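PDB 3UOI: bacterioferritin from Mycobacterium tuberculosis, which stores iron in a hollow shell of 24 subunits, probably oxidising Fe(2+) to Fe(3+) with dioxygen, and binds one heme b per dimer. Local coordinates for residues A[10-15]-A[120-125]. Sequence-based numbering, arbitrary orientation.
Sequences LRLLNE and VLLEKI
L122 meets L12 and L13 in the core of the ferritin-like four-helix bundle. The contact joins helix 7-36 to helix 116-146. The two segments run in the same direction, and L13 and L122 have the nearest CA atoms, 8.6 Å apart. L122 carries the contact from the side of helix 116-146. It leaves the backbone toward residues 10-15, but L122 CB itself stops 6.0 Å short of L13 CD2. CG lies anti to the carbonyl carbon (chi1 -58°), which carries the branch on into the core. L122 CG comes to 4.4 Å from L13 CD2. CD1 meets L12 CD2 tip to tip, and L122 CD1 also lies 4.2 Å from L13 CD2. CD2 rests on CD2 of L13, whose side chain passes at an oblique angle. L12 also packs on M109 and C110 of helix 85-112, and L13 on I64 of helix 40-66. This small apolar cluster therefore brings together all four long helices. The side chain of L122 is about 7 Å from that of E20, a predicted iron ligand, so the cluster lies close to the probable ferroxidase centre. The next residue, E123, forms salt bridges with R111 of its own chain and R111 of a second subunit. The leucine contact is purely apolar: L122 CD1 sits 3.8 Å from L12 CD2, and L122 CD2 sits 4.0 Å from L13 CD2.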
ATOM      1  N   LEU A  10     -28.819  10.738  49.642  1.00 22.19           N
ATOM      2  CA  LEU A  10     -29.526   9.768  48.857  1.00 22.60           C
ATOM      3  C   LEU A  10     -30.891  10.266  48.406  1.00 23.98           C
ATOM      4  O   LEU A  10     -31.235  10.128  47.289  1.00 25.44           O
ATOM      5  CB  LEU A  10     -29.607   8.446  49.586  1.00 23.12           C
ATOM      6  CG  LEU A  10     -28.352   7.570  49.569  1.00 23.36           C
ATOM      7  CD1 LEU A  10     -28.523   6.358  50.419  1.00 20.83           C
ATOM      8  CD2 LEU A  10     -27.925   7.176  48.151  1.00 24.43           C
ATOM      9  N   ARG A  11     -31.628  10.919  49.252  1.00 23.17           N
ATOM     10  CA  ARG A  11     -32.875  11.480  48.808  1.00 24.58           C
ATOM     11  C   ARG A  11     -32.603  12.467  47.684  1.00 23.01           C
ATOM     12  O   ARG A  11     -33.350  12.576  46.769  1.00 22.60           O
ATOM     13  CB  ARG A  11     -33.565  12.233  49.940  1.00 25.49           C
ATOM     14  CG  ARG A  11     -35.041  12.340  49.806  1.00 32.44           C
ATOM     15  CD  ARG A  11     -35.734  12.474  51.131  1.00 38.37           C
ATOM     16  NE  ARG A  11     -35.162  13.577  51.844  1.00 44.46           N
ATOM     17  CZ  ARG A  11     -34.322  13.483  52.854  1.00 48.16           C
ATOM     18  NH1 ARG A  11     -33.954  12.310  53.348  1.00 46.60           N
ATOM     19  NH2 ARG A  11     -33.846  14.591  53.373  1.00 48.26           N
ATOM     20  N   LEU A  12     -31.540  13.214  47.828  1.00 22.29           N
ATOM     21  CA  LEU A  12     -31.221  14.259  46.886  1.00 20.91           C
ATOM     22  C   LEU A  12     -30.933  13.650  45.521  1.00 18.24           C
ATOM     23  O   LEU A  12     -31.368  14.135  44.523  1.00 14.34           O
ATOM     24  CB  LEU A  12     -30.055  15.072  47.406  1.00 19.26           C
ATOM     25  CG  LEU A  12     -29.329  15.934  46.410  1.00 20.24           C
ATOM     26  CD1 LEU A  12     -30.142  17.064  46.082  1.00 24.09           C
ATOM     27  CD2 LEU A  12     -28.097  16.353  46.984  1.00 17.60           C
ATOM     28  N   LEU A  13     -30.181  12.575  45.557  1.00 18.47           N
ATOM     29  CA  LEU A  13     -29.785  11.845  44.409  1.00 19.55           C
ATOM     30  C   LEU A  13     -30.980  11.258  43.729  1.00 19.71           C
ATOM     31  O   LEU A  13     -31.128  11.411  42.564  1.00 22.05           O
ATOM     32  CB  LEU A  13     -28.749  10.775  44.791  1.00 18.99           C
ATOM     33  CG  LEU A  13     -27.307  11.252  45.048  1.00 15.80           C
ATOM     34  CD1 LEU A  13     -26.328  10.201  45.498  1.00 11.03           C
ATOM     35  CD2 LEU A  13     -26.776  11.979  43.878  1.00 14.96           C
ATOM     36  N   ASN A  14     -31.853  10.636  44.487  1.00 18.64           N
ATOM     37  CA  ASN A  14     -33.057  10.039  43.943  1.00 19.74           C
ATOM     38  C   ASN A  14     -34.008  11.065  43.358  1.00 20.87           C
ATOM     39  O   ASN A  14     -34.691  10.806  42.444  1.00 17.71           O
ATOM     40  CB  ASN A  14     -33.756   9.105  44.902  1.00 18.99           C
ATOM     41  CG  ASN A  14     -33.328   7.715  44.741  1.00 25.08           C
ATOM     42  OD1 ASN A  14     -33.477   7.147  43.699  1.00 28.71           O
ATOM     43  ND2 ASN A  14     -32.813   7.144  45.777  1.00 23.92           N
ATOM     44  N   GLU A  15     -34.005  12.224  43.968  1.00 18.88           N
ATOM     45  CA  GLU A  15     -34.793  13.313  43.501  1.00 22.74           C
ATOM     46  C   GLU A  15     -34.319  13.735  42.127  1.00 19.88           C
ATOM     47  O   GLU A  15     -35.085  13.997  41.281  1.00 20.18           O
ATOM     48  CB  GLU A  15     -34.645  14.495  44.441  1.00 22.99           C
ATOM     49  CG  GLU A  15     -35.713  14.637  45.436  1.00 32.81           C
ATOM     50  CD  GLU A  15     -35.563  15.893  46.220  1.00 41.88           C
ATOM     51  OE1 GLU A  15     -35.281  15.793  47.402  1.00 47.62           O
ATOM     52  OE2 GLU A  15     -35.723  16.970  45.638  1.00 47.01           O
ATOM     53  N   VAL A 120     -19.530  16.287  43.427  1.00 17.04           N
ATOM     54  CA  VAL A 120     -18.837  16.435  42.164  1.00 16.49           C
ATOM     55  C   VAL A 120     -19.682  16.003  40.985  1.00 16.34           C
ATOM     56  O   VAL A 120     -19.804  16.684  40.019  1.00 17.20           O
ATOM     57  CB  VAL A 120     -17.407  15.848  42.153  1.00 15.52           C
ATOM     58  CG1 VAL A 120     -16.818  15.877  40.786  1.00 14.03           C
ATOM     59  CG2 VAL A 120     -16.538  16.644  43.038  1.00 13.36           C
ATOM     60  N   LEU A 121     -20.365  14.913  41.145  1.00 14.91           N
ATOM     61  CA  LEU A 121     -21.270  14.514  40.125  1.00 18.72           C
ATOM     62  C   LEU A 121     -22.382  15.580  39.893  1.00 19.17           C
ATOM     63  O   LEU A 121     -22.723  15.875  38.804  1.00 15.83           O
ATOM     64  CB  LEU A 121     -21.869  13.184  40.498  1.00 19.07           C
ATOM     65  CG  LEU A 121     -23.077  12.717  39.719  1.00 23.57           C
ATOM     66  CD1 LEU A 121     -22.753  12.558  38.315  1.00 26.94           C
ATOM     67  CD2 LEU A 121     -23.609  11.502  40.269  1.00 23.50           C
ATOM     68  N   LEU A 122     -22.915  16.133  40.959  1.00 17.66           N
ATOM     69  CA  LEU A 122     -23.964  17.103  40.857  1.00 16.60           C
ATOM     70  C   LEU A 122     -23.431  18.366  40.227  1.00 18.24           C
ATOM     71  O   LEU A 122     -24.116  19.042  39.533  1.00 20.81           O
ATOM     72  CB  LEU A 122     -24.642  17.285  42.175  1.00 16.84           C
ATOM     73  CG  LEU A 122     -25.212  15.971  42.700  1.00 20.30           C
ATOM     74  CD1 LEU A 122     -25.777  16.062  44.030  1.00 17.99           C
ATOM     75  CD2 LEU A 122     -26.211  15.388  41.775  1.00 18.64           C
ATOM     76  N   GLU A 123     -22.177  18.646  40.503  1.00 18.95           N
ATOM     77  CA  GLU A 123     -21.492  19.799  39.991  1.00 19.66           C
ATOM     78  C   GLU A 123     -21.413  19.762  38.462  1.00 20.14           C
ATOM     79  O   GLU A 123     -21.660  20.742  37.782  1.00 17.51           O
ATOM     80  CB  GLU A 123     -20.109  19.932  40.609  1.00 20.44           C
ATOM     81  CG  GLU A 123     -20.062  20.808  41.830  1.00 20.99           C
ATOM     82  CD  GLU A 123     -18.716  20.866  42.498  1.00 29.00           C
ATOM     83  OE1 GLU A 123     -17.724  20.515  41.884  1.00 28.63           O
ATOM     84  OE2 GLU A 123     -18.679  21.232  43.653  1.00 26.43           O
ATOM     85  N   LYS A 124     -21.095  18.593  37.950  1.00 17.06           N
ATOM     86  CA  LYS A 124     -21.071  18.371  36.514  1.00 19.63           C
ATOM     87  C   LYS A 124     -22.418  18.538  35.855  1.00 16.91           C
ATOM     88  O   LYS A 124     -22.523  19.182  34.860  1.00 20.61           O
ATOM     89  CB  LYS A 124     -20.416  17.023  36.196  1.00 18.29           C
ATOM     90  CG  LYS A 124     -19.049  17.023  36.668  1.00 21.46           C
ATOM     91  CD  LYS A 124     -18.282  15.786  36.552  1.00 27.38           C
ATOM     92  CE  LYS A 124     -16.827  16.142  36.585  1.00 28.97           C
ATOM     93  NZ  LYS A 124     -15.906  15.150  37.155  1.00 37.33           N
ATOM     94  N   ILE A 125     -23.444  18.010  36.471  1.00 17.28           N
ATOM     95  CA  ILE A 125     -24.796  18.103  35.959  1.00 18.15           C
ATOM     96  C   ILE A 125     -25.299  19.534  35.835  1.00 18.82           C
ATOM     97  O   ILE A 125     -25.929  19.916  34.876  1.00 19.11           O
ATOM     98  CB  ILE A 125     -25.744  17.305  36.819  1.00 16.26           C
ATOM     99  CG1 ILE A 125     -25.413  15.830  36.739  1.00 14.16           C
ATOM    100  CG2 ILE A 125     -27.169  17.621  36.494  1.00 16.07           C
ATOM    101  CD1 ILE A 125     -26.223  15.001  37.446  1.00 11.58           C
TER